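Local coordinates for molybdopterin biosynthesis moeA protein (Pyrococcus horikoshii, PDB 1WU2) that probably takes part in molybdenum cofactor biosynthesis, acting on molybdopterin, at residues D59-R64 with A100-T105. Sequence-based numbering, arbitrary orientation.
Sequences DGYAIR and AIKVLT
Asp59 and Thr105 join the loop ends of two antiparallel strands through a single carboxylate oxygen. Asp59 OD2 accepts from Thr105 OG1 at 2.7 Å and from Thr105 N at 3.0 Å, both donors on its anti side but reaching it from opposite faces of the carboxylate plane. Asp59 CG lies anti to its own carbonyl carbon (chi1 -55°), which carries the acid across to segment 100-105. Threonine suits the partner position because its hydroxyl adds a second donor to the one its backbone N-H supplies, both reaching the same oxygen, while Leu104 CD2 packs against the carboxylate beside them.

From there the strands zip together. Gly60 and Val103 form a hydrogen-bonded pair, with Val103 N 2.9 Å from Gly60 O; the glycine's extended backbone, phi and psi both strongly negative, is one that a residue with a side chain rarely adopts. Ala62 and Ile101 form the next, with Ala62 N giving a nearly straight bond (169°) to Ile101 O. Between them, Tyr61 faces Lys102 in a non-hydrogen-bonded pair. The lysine's methylene chain slants along the tyrosine ring, Lys102 CB lying 3.6 Å from Tyr61 CE1 and Lys102 CE 3.6 Å from Tyr61 OH. A long aliphatic stem thus packs on the aromatic while NZ goes on to Gln119. Farther along, the small Ala100 brings CB to 3.7 Å from Ile63 CG2.

Strands 115-118 and 77-84 flank this pair in a mixed sheet of the MoeA N-terminal region; Val81 and Ile129 also touch Tyr61. Replacing Asp59 with an alanine would probably leave the Thr105 N-H and hydroxyl without their shared acceptor and let the end of segment 100-105 drift from its neighbour. The chemistry implies two kinds of hold: a backbone ladder backed by apolar side chains within the sheet, and a carboxylate clasp where regular pairing stops.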
ATOM      1  N   ASP A  59     -29.591 -13.106  25.375  1.00 36.99           N
ATOM      2  CA  ASP A  59     -30.948 -13.305  25.883  1.00 37.40           C
ATOM      3  C   ASP A  59     -30.819 -13.917  27.265  1.00 37.67           C
ATOM      4  O   ASP A  59     -30.295 -15.021  27.397  1.00 37.71           O
ATOM      5  CB  ASP A  59     -31.761 -14.252  24.991  1.00 37.42           C
ATOM      6  CG  ASP A  59     -31.804 -13.812  23.542  1.00 37.99           C
ATOM      7  OD1 ASP A  59     -32.386 -14.546  22.718  1.00 38.71           O
ATOM      8  OD2 ASP A  59     -31.280 -12.760  23.128  1.00 38.88           O
ATOM      9  N   GLY A  60     -31.272 -13.207  28.294  1.00 38.03           N
ATOM     10  CA  GLY A  60     -31.132 -13.697  29.653  1.00 38.37           C
ATOM     11  C   GLY A  60     -31.979 -12.986  30.688  1.00 38.62           C
ATOM     12  O   GLY A  60     -33.076 -12.540  30.387  1.00 38.60           O
ATOM     13  N   TYR A  61     -31.462 -12.905  31.913  1.00 38.92           N
ATOM     14  CA  TYR A  61     -32.142 -12.242  33.021  1.00 39.33           C
ATOM     15  C   TYR A  61     -31.220 -11.198  33.648  1.00 39.70           C
ATOM     16  O   TYR A  61     -30.123 -11.522  34.098  1.00 39.44           O
ATOM     17  CB  TYR A  61     -32.555 -13.268  34.076  1.00 39.39           C
ATOM     18  CG  TYR A  61     -33.565 -14.274  33.577  1.00 39.49           C
ATOM     19  CD1 TYR A  61     -34.925 -13.981  33.573  1.00 39.69           C
ATOM     20  CD2 TYR A  61     -33.160 -15.516  33.099  1.00 39.75           C
ATOM     21  CE1 TYR A  61     -35.857 -14.900  33.108  1.00 39.90           C
ATOM     22  CE2 TYR A  61     -34.080 -16.441  32.634  1.00 40.05           C
ATOM     23  CZ  TYR A  61     -35.428 -16.128  32.641  1.00 40.24           C
ATOM     24  OH  TYR A  61     -36.345 -17.042  32.178  1.00 41.06           O
ATOM     25  N   ALA A  62     -31.669  -9.947  33.669  1.00 40.28           N
ATOM     26  CA  ALA A  62     -30.919  -8.866  34.292  1.00 40.78           C
ATOM     27  C   ALA A  62     -31.021  -8.970  35.814  1.00 41.38           C
ATOM     28  O   ALA A  62     -32.089  -8.767  36.385  1.00 41.38           O
ATOM     29  CB  ALA A  62     -31.437  -7.520  33.806  1.00 40.76           C
ATOM     30  N   ILE A  63     -29.905  -9.299  36.459  1.00 42.26           N
ATOM     31  CA  ILE A  63     -29.866  -9.512  37.903  1.00 43.05           C
ATOM     32  C   ILE A  63     -28.874  -8.565  38.564  1.00 44.28           C
ATOM     33  O   ILE A  63     -28.283  -7.710  37.906  1.00 44.13           O
ATOM     34  CB  ILE A  63     -29.476 -10.980  38.210  1.00 42.84           C
ATOM     35  CG1 ILE A  63     -28.069 -11.295  37.687  1.00 42.54           C
ATOM     36  CG2 ILE A  63     -30.494 -11.936  37.598  1.00 42.44           C
ATOM     37  CD1 ILE A  63     -27.451 -12.533  38.299  1.00 42.24           C
ATOM     38  N   ARG A  64     -28.710  -8.725  39.874  1.00 45.93           N
ATOM     39  CA  ARG A  64     -27.615  -8.103  40.599  1.00 47.34           C
ATOM     40  C   ARG A  64     -26.516  -9.147  40.708  1.00 48.72           C
ATOM     41  O   ARG A  64     -26.762 -10.259  41.174  1.00 49.03           O
ATOM     42  CB  ARG A  64     -28.052  -7.678  42.002  1.00 47.44           C
ATOM     43  CG  ARG A  64     -29.377  -6.934  42.064  1.00 48.00           C
ATOM     44  CD  ARG A  64     -29.248  -5.460  41.773  1.00 49.11           C
ATOM     45  NE  ARG A  64     -28.630  -4.747  42.893  1.00 50.35           N
ATOM     46  CZ  ARG A  64     -29.266  -3.922  43.728  1.00 51.36           C
ATOM     47  NH1 ARG A  64     -30.566  -3.672  43.595  1.00 51.76           N
ATOM     48  NH2 ARG A  64     -28.590  -3.336  44.709  1.00 51.74           N
ATOM     49  N   ALA A 100     -35.109 -10.214  39.229  1.00 39.51           N
ATOM     50  CA  ALA A 100     -34.571 -10.462  37.892  1.00 38.77           C
ATOM     51  C   ALA A 100     -35.587 -10.066  36.818  1.00 38.06           C
ATOM     52  O   ALA A 100     -36.791 -10.185  37.027  1.00 38.02           O
ATOM     53  CB  ALA A 100     -34.191 -11.930  37.740  1.00 38.68           C
ATOM     54  N   ILE A 101     -35.099  -9.598  35.672  1.00 37.31           N
ATOM     55  CA  ILE A 101     -35.967  -9.173  34.571  1.00 36.79           C
ATOM     56  C   ILE A 101     -35.496  -9.791  33.262  1.00 36.44           C
ATOM     57  O   ILE A 101     -34.443  -9.431  32.751  1.00 36.45           O
ATOM     58  CB  ILE A 101     -35.984  -7.622  34.455  1.00 36.67           C
ATOM     59  CG1 ILE A 101     -36.689  -7.008  35.667  1.00 36.29           C
ATOM     60  CG2 ILE A 101     -36.672  -7.175  33.155  1.00 36.51           C
ATOM     61  CD1 ILE A 101     -36.591  -5.500  35.744  1.00 36.03           C
ATOM     62  N   LYS A 102     -36.281 -10.717  32.721  1.00 36.17           N
ATOM     63  CA  LYS A 102     -35.983 -11.315  31.422  1.00 35.99           C
ATOM     64  C   LYS A 102     -35.822 -10.252  30.338  1.00 35.70           C
ATOM     65  O   LYS A 102     -36.708  -9.421  30.141  1.00 35.62           O
ATOM     66  CB  LYS A 102     -37.084 -12.296  31.010  1.00 36.13           C
ATOM     67  CG  LYS A 102     -36.679 -13.248  29.892  1.00 36.46           C
ATOM     68  CD  LYS A 102     -37.707 -14.360  29.711  1.00 37.16           C
ATOM     69  CE  LYS A 102     -37.116 -15.569  29.006  1.00 37.47           C
ATOM     70  NZ  LYS A 102     -36.901 -15.303  27.564  1.00 37.77           N
ATOM     71  N   VAL A 103     -34.680 -10.278  29.657  1.00 35.41           N
ATOM     72  CA  VAL A 103     -34.418  -9.397  28.525  1.00 35.34           C
ATOM     73  C   VAL A 103     -33.959 -10.190  27.303  1.00 35.28           C
ATOM     74  O   VAL A 103     -33.648 -11.373  27.396  1.00 35.36           O
ATOM     75  CB  VAL A 103     -33.349  -8.332  28.870  1.00 35.32           C
ATOM     76  CG1 VAL A 103     -33.893  -7.346  29.888  1.00 35.18           C
ATOM     77  CG2 VAL A 103     -32.049  -8.977  29.378  1.00 35.28           C
ATOM     78  N   LEU A 104     -33.942  -9.524  26.154  1.00 35.40           N
ATOM     79  CA  LEU A 104     -33.348 -10.070  24.936  1.00 35.39           C
ATOM     80  C   LEU A 104     -32.061  -9.312  24.632  1.00 35.17           C
ATOM     81  O   LEU A 104     -31.783  -8.284  25.249  1.00 35.18           O
ATOM     82  CB  LEU A 104     -34.320  -9.943  23.764  1.00 35.49           C
ATOM     83  CG  LEU A 104     -35.595 -10.787  23.874  1.00 35.83           C
ATOM     84  CD1 LEU A 104     -36.673 -10.262  22.932  1.00 36.21           C
ATOM     85  CD2 LEU A 104     -35.304 -12.255  23.588  1.00 35.76           C
ATOM     86  N   THR A 105     -31.280  -9.826  23.687  1.00 34.99           N
ATOM     87  CA  THR A 105     -30.055  -9.166  23.239  1.00 34.72           C
ATOM     88  C   THR A 105     -30.416  -7.829  22.604  1.00 34.38           C
ATOM     89  O   THR A 105     -31.340  -7.757  21.799  1.00 34.42           O
ATOM     90  CB  THR A 105     -29.310 -10.037  22.207  1.00 34.84           C
ATOM     91  OG1 THR A 105     -29.012 -11.323  22.766  1.00 34.95           O
ATOM     92  CG2 THR A 105     -27.937  -9.451  21.874  1.00 35.03           C
TER